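Long-range contacts in biofilm-associated surface protein (Staphylococcus aureus, PDB 7C7U), which is a cell wall-anchored surface protein involved in biofilm formation, apparently through a calcium-binding region that modulates its assembly into functional amyloid: residues E199-F210 against D370-L380; N518-I526 against T583-T592. One frame throughout, in Å; residues are numbered along the deposited sequence.

Interaction 1: E199-F210 against D370-L380; sequences ENNVSTENNNAF and DSKGALINNTL
S203 and L375 meet through a short, straight backbone bond, S203 N to L375 O at 2.7 Å (177° at the hydrogen), joining two loops that have almost no regular secondary structure. The hydroxyl of S203 works in both directions. With OG anti to its own backbone N (chi1 176°), it donates to D370 OD2 over 2.6 Å, on the anti side of the carboxylate and out of its plane, and accepts from E205 N to close an ST turn. The other oxygen, D370 OD1, receives the backbone N-H groups of K372 and A374 from opposite faces, the first forming an Asx turn; aspartate is short enough to turn its own loop while reaching across. E205 OE1 lies 4.2 Å from D370 OD2, two like charges close together, their mutual repulsion probably eased by K245, which forms a salt bridge with E205 OE2.

Two asparagines follow. N377 ND2 meets N207 O at 3.0 Å, in both the amide and the carbonyl plane, while N377 CB rests 3.7 Å from V202 CG1. N378, at the third position of a type II turn, accepts the positive phi that asparagine tolerates well; its ND2 reaches F210 O at 3.1 Å, tilted from that carbonyl plane. The F210 ring receives I376 CG2 at its edge, with T379 CG2 approaching obliquely, 3.3 Å from F210 CD2. A water spans S203 O, E205 O and N377 N.

The 370-380 loop connects neighbouring antiparallel strands, 359-369 and 381-388. Because neither loop is regular, its attachment to the lead-in to strand 210-220 rests on serine, aspartate, asparagine and bridging water to satisfy backbone groups that no continuous sheet pairs, with small apolar patches packed between.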
loop_
_atom_site.group_PDB
_atom_site.type_symbol
_atom_site.label_atom_id
_atom_site.label_comp_id
_atom_site.label_asym_id
_atom_site.label_seq_id
_atom_site.Cartn_x
_atom_site.Cartn_y
_atom_site.Cartn_z
ATOM N N GLU A 199 -29.939 -15.362 7.508
ATOM C CA GLU A 199 -30.683 -14.766 6.401
ATOM C C GLU A 199 -32.018 -15.457 6.171
ATOM O O GLU A 199 -32.960 -14.840 5.643
ATOM C CB GLU A 199 -29.870 -14.846 5.118
ATOM C CG GLU A 199 -28.712 -13.876 5.068
ATOM C CD GLU A 199 -29.067 -12.640 4.281
ATOM O OE1 GLU A 199 -29.537 -12.796 3.123
ATOM O OE2 GLU A 199 -28.901 -11.522 4.823
ATOM N N ASN A 200 -32.108 -16.732 6.538
ATOM C CA ASN A 200 -33.332 -17.498 6.367
ATOM C C ASN A 200 -34.212 -17.513 7.624
ATOM O O ASN A 200 -35.217 -18.226 7.651
ATOM C CB ASN A 200 -32.970 -18.914 5.902
ATOM C CG ASN A 200 -32.543 -18.939 4.439
ATOM O OD1 ASN A 200 -33.090 -18.199 3.627
ATOM N ND2 ASN A 200 -31.561 -19.776 4.099
ATOM N N ASN A 201 -33.888 -16.720 8.647
ATOM C CA ASN A 201 -34.729 -16.631 9.849
ATOM C C ASN A 201 -34.896 -15.173 10.274
ATOM O O ASN A 201 -34.679 -14.809 11.427
ATOM C CB ASN A 201 -34.150 -17.482 10.978
ATOM C CG ASN A 201 -34.945 -17.376 12.277
ATOM O OD1 ASN A 201 -36.182 -17.325 12.265
ATOM N ND2 ASN A 201 -34.231 -17.311 13.410
ATOM N N VAL A 202 -35.309 -14.318 9.334
ATOM C CA VAL A 202 -35.402 -12.880 9.591
ATOM C C VAL A 202 -36.483 -12.572 10.627
ATOM O O VAL A 202 -37.558 -13.192 10.655
ATOM C CB VAL A 202 -35.654 -12.131 8.267
ATOM C CG1 VAL A 202 -36.217 -10.721 8.497
ATOM C CG2 VAL A 202 -34.331 -12.056 7.440
ATOM N N SER A 203 -36.184 -11.621 11.505
ATOM C CA SER A 203 -37.109 -11.189 12.546
ATOM C C SER A 203 -38.286 -10.423 11.950
ATOM O O SER A 203 -38.163 -9.751 10.918
ATOM C CB SER A 203 -36.364 -10.286 13.538
ATOM O OG SER A 203 -37.209 -9.746 14.530
ATOM N N THR A 204 -39.438 -10.488 12.634
ATOM C CA THR A 204 -40.541 -9.631 12.233
ATOM C C THR A 204 -40.342 -8.194 12.688
ATOM O O THR A 204 -41.020 -7.297 12.170
ATOM C CB THR A 204 -41.877 -10.152 12.786
ATOM O OG1 THR A 204 -41.824 -10.177 14.217
ATOM C CG2 THR A 204 -42.146 -11.562 12.271
ATOM N N GLU A 205 -39.440 -7.960 13.640
ATOM C CA GLU A 205 -39.269 -6.629 14.218
ATOM C C GLU A 205 -38.613 -5.698 13.216
ATOM O O GLU A 205 -37.528 -5.999 12.707
ATOM C CB GLU A 205 -38.393 -6.676 15.465
ATOM C CG GLU A 205 -38.932 -7.525 16.580
ATOM C CD GLU A 205 -38.340 -7.177 17.917
ATOM O OE1 GLU A 205 -38.328 -8.074 18.775
ATOM O OE2 GLU A 205 -37.832 -6.049 18.096
ATOM N N ASN A 206 -39.253 -4.552 12.974
ATOM C CA ASN A 206 -38.723 -3.470 12.146
ATOM C C ASN A 206 -38.209 -4.010 10.821
ATOM O O ASN A 206 -37.072 -3.763 10.386
ATOM C CB ASN A 206 -37.624 -2.727 12.883
ATOM C CG ASN A 206 -38.112 -2.121 14.154
ATOM O OD1 ASN A 206 -37.980 -2.714 15.220
ATOM N ND2 ASN A 206 -38.739 -0.957 14.050
ATOM N N ASN A 207 -39.108 -4.727 10.169
ATOM C CA ASN A 207 -38.788 -5.565 9.031
ATOM C C ASN A 207 -38.509 -4.733 7.801
ATOM O O ASN A 207 -37.796 -5.182 6.900
ATOM C CB ASN A 207 -39.960 -6.526 8.786
ATOM C CG ASN A 207 -39.622 -7.621 7.814
ATOM O OD1 ASN A 207 -39.049 -8.639 8.189
ATOM N ND2 ASN A 207 -39.971 -7.415 6.548
ATOM N N ASN A 208 -39.057 -3.524 7.736
ATOM C CA ASN A 208 -38.777 -2.637 6.610
ATOM C C ASN A 208 -37.835 -1.480 6.959
ATOM O O ASN A 208 -37.702 -0.547 6.160
ATOM C CB ASN A 208 -40.080 -2.089 6.025
ATOM C CG ASN A 208 -39.902 -1.583 4.603
ATOM O OD1 ASN A 208 -39.328 -2.267 3.749
ATOM N ND2 ASN A 208 -40.336 -0.353 4.358
ATOM N N ALA A 209 -37.172 -1.518 8.121
ATOM C CA ALA A 209 -36.366 -0.377 8.566
ATOM C C ALA A 209 -35.093 -0.195 7.731
ATOM O O ALA A 209 -34.681 0.937 7.444
ATOM C CB ALA A 209 -35.989 -0.543 10.042
ATOM N N PHE A 210 -34.450 -1.276 7.340
ATOM C CA PHE A 210 -33.104 -1.176 6.789
ATOM C C PHE A 210 -33.074 -1.710 5.364
ATOM O O PHE A 210 -33.778 -2.662 5.025
ATOM C CB PHE A 210 -32.106 -1.907 7.679
ATOM C CG PHE A 210 -32.033 -1.359 9.086
ATOM C CD1 PHE A 210 -31.621 -0.043 9.314
ATOM C CD2 PHE A 210 -32.359 -2.154 10.173
ATOM C CE1 PHE A 210 -31.547 0.468 10.615
ATOM C CE2 PHE A 210 -32.300 -1.666 11.453
ATOM C CZ PHE A 210 -31.887 -0.337 11.685
ATOM N N ASP A 370 -32.724 -9.755 17.064
ATOM C CA ASP A 370 -33.688 -9.371 18.083
ATOM C C ASP A 370 -33.422 -10.178 19.354
ATOM O O ASP A 370 -32.499 -11.003 19.415
ATOM C CB ASP A 370 -35.128 -9.526 17.564
ATOM C CG ASP A 370 -35.543 -10.973 17.298
ATOM O OD1 ASP A 370 -34.887 -11.915 17.773
ATOM O OD2 ASP A 370 -36.586 -11.164 16.609
ATOM N N SER A 371 -34.268 -9.976 20.373
ATOM C CA SER A 371 -34.066 -10.656 21.652
ATOM C C SER A 371 -34.267 -12.166 21.572
ATOM O O SER A 371 -33.973 -12.860 22.547
ATOM C CB SER A 371 -34.986 -10.065 22.726
ATOM O OG SER A 371 -36.356 -10.147 22.365
ATOM N N LYS A 372 -34.735 -12.700 20.445
ATOM C CA LYS A 372 -34.827 -14.143 20.256
ATOM C C LYS A 372 -33.739 -14.688 19.331
ATOM O O LYS A 372 -33.777 -15.869 18.968
ATOM C CB LYS A 372 -36.215 -14.510 19.720
ATOM C CG LYS A 372 -37.377 -13.943 20.549
ATOM C CD LYS A 372 -38.712 -14.551 20.119
ATOM C CE LYS A 372 -39.850 -14.208 21.099
ATOM N NZ LYS A 372 -40.021 -12.727 21.242
ATOM N N GLY A 373 -32.764 -13.860 18.950
ATOM C CA GLY A 373 -31.676 -14.279 18.096
ATOM C C GLY A 373 -31.963 -14.252 16.609
ATOM O O GLY A 373 -31.106 -14.669 15.823
ATOM N N ALA A 374 -33.130 -13.785 16.194
ATOM C CA ALA A 374 -33.439 -13.710 14.776
ATOM C C ALA A 374 -32.814 -12.465 14.168
ATOM O O ALA A 374 -32.678 -11.439 14.829
ATOM C CB ALA A 374 -34.953 -13.720 14.547
ATOM N N LEU A 375 -32.425 -12.573 12.896
ATOM C CA LEU A 375 -31.704 -11.501 12.214
ATOM C C LEU A 375 -32.636 -10.330 11.902
ATOM O O LEU A 375 -33.717 -10.515 11.324
ATOM C CB LEU A 375 -31.087 -12.034 10.912
ATOM C CG LEU A 375 -30.512 -10.997 9.935
ATOM C CD1 LEU A 375 -29.252 -10.446 10.531
ATOM C CD2 LEU A 375 -30.197 -11.577 8.545
ATOM N N ILE A 376 -32.226 -9.123 12.285
ATOM C CA ILE A 376 -32.934 -7.940 11.821
ATOM C C ILE A 376 -32.691 -7.793 10.328
ATOM O O ILE A 376 -31.540 -7.780 9.871
ATOM C CB ILE A 376 -32.484 -6.684 12.588
ATOM C CG1 ILE A 376 -32.593 -6.865 14.116
ATOM C CG2 ILE A 376 -33.324 -5.458 12.124
ATOM C CD1 ILE A 376 -34.039 -7.202 14.612
ATOM N N ASN A 377 -33.777 -7.688 9.566
ATOM C CA ASN A 377 -33.720 -7.677 8.105
ATOM C C ASN A 377 -32.696 -6.672 7.590
ATOM O O ASN A 377 -32.740 -5.483 7.930
ATOM C CB ASN A 377 -35.089 -7.326 7.539
ATOM C CG ASN A 377 -35.305 -7.836 6.108
ATOM O OD1 ASN A 377 -34.517 -8.598 5.566
ATOM N ND2 ASN A 377 -36.406 -7.417 5.510
ATOM N N ASN A 378 -31.775 -7.175 6.765
ATOM C CA ASN A 378 -30.819 -6.382 6.002
ATOM C C ASN A 378 -29.765 -5.713 6.875
ATOM O O ASN A 378 -29.192 -4.693 6.485
ATOM C CB ASN A 378 -31.563 -5.349 5.121
ATOM C CG ASN A 378 -32.367 -6.026 4.017
ATOM O OD1 ASN A 378 -31.966 -7.073 3.546
ATOM N ND2 ASN A 378 -33.494 -5.447 3.618
ATOM N N THR A 379 -29.464 -6.269 8.048
ATOM C CA THR A 379 -28.413 -5.693 8.871
ATOM C C THR A 379 -27.134 -6.530 8.857
ATOM O O THR A 379 -26.203 -6.215 9.593
ATOM C CB THR A 379 -28.875 -5.482 10.318
ATOM O OG1 THR A 379 -29.108 -6.748 10.945
ATOM C CG2 THR A 379 -30.174 -4.624 10.378
ATOM N N LEU A 380 -27.056 -7.561 8.021
ATOM C CA LEU A 380 -25.861 -8.408 7.947
ATOM C C LEU A 380 -24.897 -7.802 6.936
ATOM O O LEU A 380 -25.232 -7.669 5.747
ATOM C CB LEU A 380 -26.218 -9.841 7.548
ATOM C CG LEU A 380 -25.039 -10.759 7.166
ATOM C CD1 LEU A 380 -24.085 -10.888 8.316
ATOM C CD2 LEU A 380 -25.508 -12.134 6.695
HETATM O O HOH W 1 -31.454 -16.813 13.795
HETATM O O HOH W 2 -31.979 -15.267 12.067
HETATM O O HOH W 3 -35.286 -17.113 16.282
HETATM O O HOH W 4 -36.413 -7.661 10.808
HETATM O O HOH W 5 -36.357 -8.065 20.455
HETATM O O HOH W 6 -34.917 -3.943 8.393
#

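Interaction 2: N518-I526 against T583-T592; sequences NSKLPAPSI and TSTASKDGKT
S519 meets K591 at the exposed end of the contact, where the ammonium nitrogen K591 NZ donates to S519 O at 2.8 Å, from well above the carbonyl plane. The lysine chain bends at chi3 (-86°) and again at chi4, which folds its methylenes back alongside the loop; K591 CE comes 4.0 Å from L521 CB.

L521 makes the most extensive contact of the first segment. Its CD2 methyl sits over the closed end of the hairpin, between its two strands, 3.3 Å from A586 O and close to K591 O, while CD1 faces the methyl of A586. The hairpin is tightly closed: K588 to K591 form a type I' turn in which D589 and G590 both take positive phi, a demand glycine meets easily.

P522 turns its ring the other way, onto D440 of the preceding sheet. The segment runs from strand 509-516 of one beta domain into the next, whose strands form two sheets packed face to face, consistent with an immunoglobulin-like sandwich: strand 525-526 lies at the edge of one, strands 581-588 and 591-600 in the other.

P524 lays its puckered ring on the second sheet, with CG 3.5 Å from S584 OG and CD 3.9 Å from A586 CB; the small serine and alanine admit so close an approach, and the serine hydroxyl is satisfied by S596. S525 faces away and binds N539 of the neighbouring strand. I526 then returns to the interface, I526 CG1 lying 3.5 Å from S584 OG and I526 CD1 3.6 Å from T583 C, with I599 also packed against the isoleucine.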
loop_
_atom_site.group_PDB
_atom_site.type_symbol
_atom_site.label_atom_id
_atom_site.label_comp_id
_atom_site.label_asym_id
_atom_site.label_seq_id
_atom_site.Cartn_x
_atom_site.Cartn_y
_atom_site.Cartn_z
ATOM N N ASN A 518 50.317 12.587 0.238
ATOM C CA ASN A 518 50.083 13.581 -0.814
ATOM C C ASN A 518 51.049 13.462 -2.002
ATOM O O ASN A 518 50.903 14.218 -2.972
ATOM C CB ASN A 518 50.113 15.011 -0.244
ATOM C CG ASN A 518 51.496 15.441 0.272
ATOM O OD1 ASN A 518 52.533 15.018 -0.239
ATOM N ND2 ASN A 518 51.500 16.303 1.292
ATOM N N SER A 519 52.026 12.558 -1.965
ATOM C CA SER A 519 52.794 12.264 -3.171
ATOM C C SER A 519 52.109 11.244 -4.075
ATOM O O SER A 519 52.624 10.973 -5.165
ATOM C CB SER A 519 54.197 11.761 -2.806
ATOM O OG SER A 519 54.131 10.541 -2.090
ATOM N N LYS A 520 50.963 10.698 -3.663
ATOM C CA LYS A 520 50.239 9.685 -4.428
ATOM C C LYS A 520 49.140 10.302 -5.295
ATOM O O LYS A 520 48.723 11.445 -5.097
ATOM C CB LYS A 520 49.622 8.652 -3.497
ATOM C CG LYS A 520 50.625 7.684 -2.899
ATOM C CD LYS A 520 49.961 6.736 -1.918
ATOM C CE LYS A 520 50.984 5.815 -1.265
ATOM N NZ LYS A 520 50.513 5.358 0.074
ATOM N N LEU A 521 48.652 9.509 -6.254
ATOM C CA LEU A 521 47.589 9.938 -7.162
ATOM C C LEU A 521 46.503 8.870 -7.188
ATOM O O LEU A 521 46.573 7.913 -7.970
ATOM C CB LEU A 521 48.138 10.213 -8.562
ATOM C CG LEU A 521 47.108 10.648 -9.601
ATOM C CD1 LEU A 521 46.345 11.893 -9.147
ATOM C CD2 LEU A 521 47.770 10.860 -10.956
ATOM N N PRO A 522 45.479 9.008 -6.352
ATOM C CA PRO A 522 44.418 7.997 -6.314
ATOM C C PRO A 522 43.557 8.038 -7.568
ATOM O O PRO A 522 43.511 9.028 -8.301
ATOM C CB PRO A 522 43.607 8.380 -5.070
ATOM C CG PRO A 522 43.801 9.841 -4.924
ATOM C CD PRO A 522 45.229 10.114 -5.411
ATOM N N ALA A 523 42.869 6.926 -7.808
ATOM C CA ALA A 523 41.921 6.874 -8.904
ATOM C C ALA A 523 40.810 7.894 -8.662
ATOM O O ALA A 523 40.423 8.128 -7.511
ATOM C CB ALA A 523 41.335 5.467 -9.043
ATOM N N PRO A 524 40.326 8.566 -9.702
ATOM C CA PRO A 524 39.145 9.422 -9.528
ATOM C C PRO A 524 37.877 8.574 -9.446
ATOM O O PRO A 524 37.965 7.342 -9.392
ATOM C CB PRO A 524 39.167 10.305 -10.782
ATOM C CG PRO A 524 39.844 9.449 -11.815
ATOM C CD PRO A 524 40.840 8.591 -11.083
ATOM N N SER A 525 36.709 9.219 -9.425
ATOM C CA SER A 525 35.422 8.523 -9.486
ATOM C C SER A 525 34.451 9.333 -10.338
ATOM O O SER A 525 34.643 10.530 -10.566
ATOM C CB SER A 525 34.820 8.273 -8.092
ATOM O OG SER A 525 34.537 9.488 -7.409
ATOM N N ILE A 526 33.409 8.654 -10.827
ATOM C CA ILE A 526 32.375 9.261 -11.662
ATOM C C ILE A 526 31.043 9.158 -10.932
ATOM O O ILE A 526 30.684 8.082 -10.443
ATOM C CB ILE A 526 32.286 8.577 -13.041
ATOM C CG1 ILE A 526 33.662 8.522 -13.698
ATOM C CG2 ILE A 526 31.307 9.297 -13.948
ATOM C CD1 ILE A 526 33.744 7.553 -14.857
ATOM N N THR A 583 34.587 4.991 -17.666
ATOM C CA THR A 583 35.707 4.905 -16.741
ATOM C C THR A 583 36.478 6.217 -16.794
ATOM O O THR A 583 36.242 7.067 -17.657
ATOM C CB THR A 583 36.648 3.733 -17.060
ATOM O OG1 THR A 583 37.176 3.877 -18.385
ATOM C CG2 THR A 583 35.909 2.397 -16.946
ATOM N N SER A 584 37.411 6.383 -15.859
ATOM C CA SER A 584 38.210 7.596 -15.843
ATOM C C SER A 584 39.575 7.304 -15.237
ATOM O O SER A 584 39.752 6.355 -14.469
ATOM C CB SER A 584 37.511 8.717 -15.062
ATOM O OG SER A 584 37.179 8.293 -13.749
ATOM N N THR A 585 40.543 8.138 -15.605
ATOM C CA THR A 585 41.839 8.168 -14.942
ATOM C C THR A 585 42.209 9.624 -14.710
ATOM O O THR A 585 41.745 10.523 -15.417
ATOM C CB THR A 585 42.949 7.467 -15.757
ATOM O OG1 THR A 585 43.023 8.044 -17.065
ATOM C CG2 THR A 585 42.677 5.962 -15.890
ATOM N N ALA A 586 43.067 9.850 -13.719
ATOM C CA ALA A 586 43.548 11.182 -13.393
ATOM C C ALA A 586 45.052 11.239 -13.608
ATOM O O ALA A 586 45.746 10.221 -13.512
ATOM C CB ALA A 586 43.223 11.567 -11.943
ATOM N N SER A 587 45.554 12.436 -13.900
ATOM C CA SER A 587 46.988 12.639 -14.028
ATOM C C SER A 587 47.373 13.942 -13.344
ATOM O O SER A 587 46.595 14.900 -13.308
ATOM C CB SER A 587 47.443 12.653 -15.495
ATOM O OG SER A 587 46.825 13.713 -16.196
ATOM N N LYS A 588 48.598 13.960 -12.807
ATOM C CA LYS A 588 49.121 15.092 -12.053
ATOM C C LYS A 588 50.612 14.905 -11.784
ATOM O O LYS A 588 51.028 13.862 -11.271
ATOM C CB LYS A 588 48.379 15.260 -10.721
ATOM C CG LYS A 588 48.788 16.510 -9.933
ATOM C CD LYS A 588 47.943 16.695 -8.680
ATOM C CE LYS A 588 48.322 17.978 -7.941
ATOM N NZ LYS A 588 47.643 18.086 -6.612
ATOM N N ASP A 589 51.418 15.905 -12.130
ATOM C CA ASP A 589 52.837 15.915 -11.772
ATOM C C ASP A 589 53.573 14.691 -12.322
ATOM O O ASP A 589 54.459 14.131 -11.668
ATOM C CB ASP A 589 53.007 16.027 -10.253
ATOM C CG ASP A 589 52.399 17.317 -9.692
ATOM O OD1 ASP A 589 52.375 18.332 -10.424
ATOM O OD2 ASP A 589 51.969 17.326 -8.518
ATOM N N GLY A 590 53.208 14.278 -13.538
ATOM C CA GLY A 590 53.815 13.142 -14.206
ATOM C C GLY A 590 53.299 11.783 -13.786
ATOM O O GLY A 590 53.754 10.768 -14.332
ATOM N N LYS A 591 52.381 11.723 -12.829
ATOM C CA LYS A 591 51.771 10.470 -12.427
ATOM C C LYS A 591 50.470 10.259 -13.185
ATOM O O LYS A 591 49.807 11.218 -13.594
ATOM C CB LYS A 591 51.486 10.454 -10.924
ATOM C CG LYS A 591 52.689 10.765 -10.048
ATOM C CD LYS A 591 52.314 10.651 -8.583
ATOM C CE LYS A 591 51.715 11.940 -8.055
ATOM N NZ LYS A 591 52.738 12.763 -7.364
ATOM N N THR A 592 50.112 8.989 -13.364
ATOM C CA THR A 592 48.824 8.592 -13.921
ATOM C C THR A 592 48.181 7.593 -12.975
ATOM O O THR A 592 48.799 6.585 -12.618
ATOM C CB THR A 592 48.959 7.979 -15.321
ATOM O OG1 THR A 592 49.611 8.909 -16.201
ATOM C CG2 THR A 592 47.577 7.644 -15.882
#

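How the interactions relate
From the N terminus, the chain passes helix 193-199, enters the first loop of interaction 1 and continues through strand 210-220; about 160 residues later the hairpin loop 370-380 returns to close it, tying the start of one five-stranded sheet to the hairpin of a four-stranded sheet. The calcium-binding loops and short helices around 389-433 and the seven-stranded sheet whose last strand in sequence is 509-516 come next. Only then does interaction 2 open, closing a shorter loop of 56 residues and joining the two sheets of the last domain. The contacts lie in series, neither nested nor crossing; the centres of interactions 1 and 2 are 85 Å apart, on opposite sides of the chain's centre.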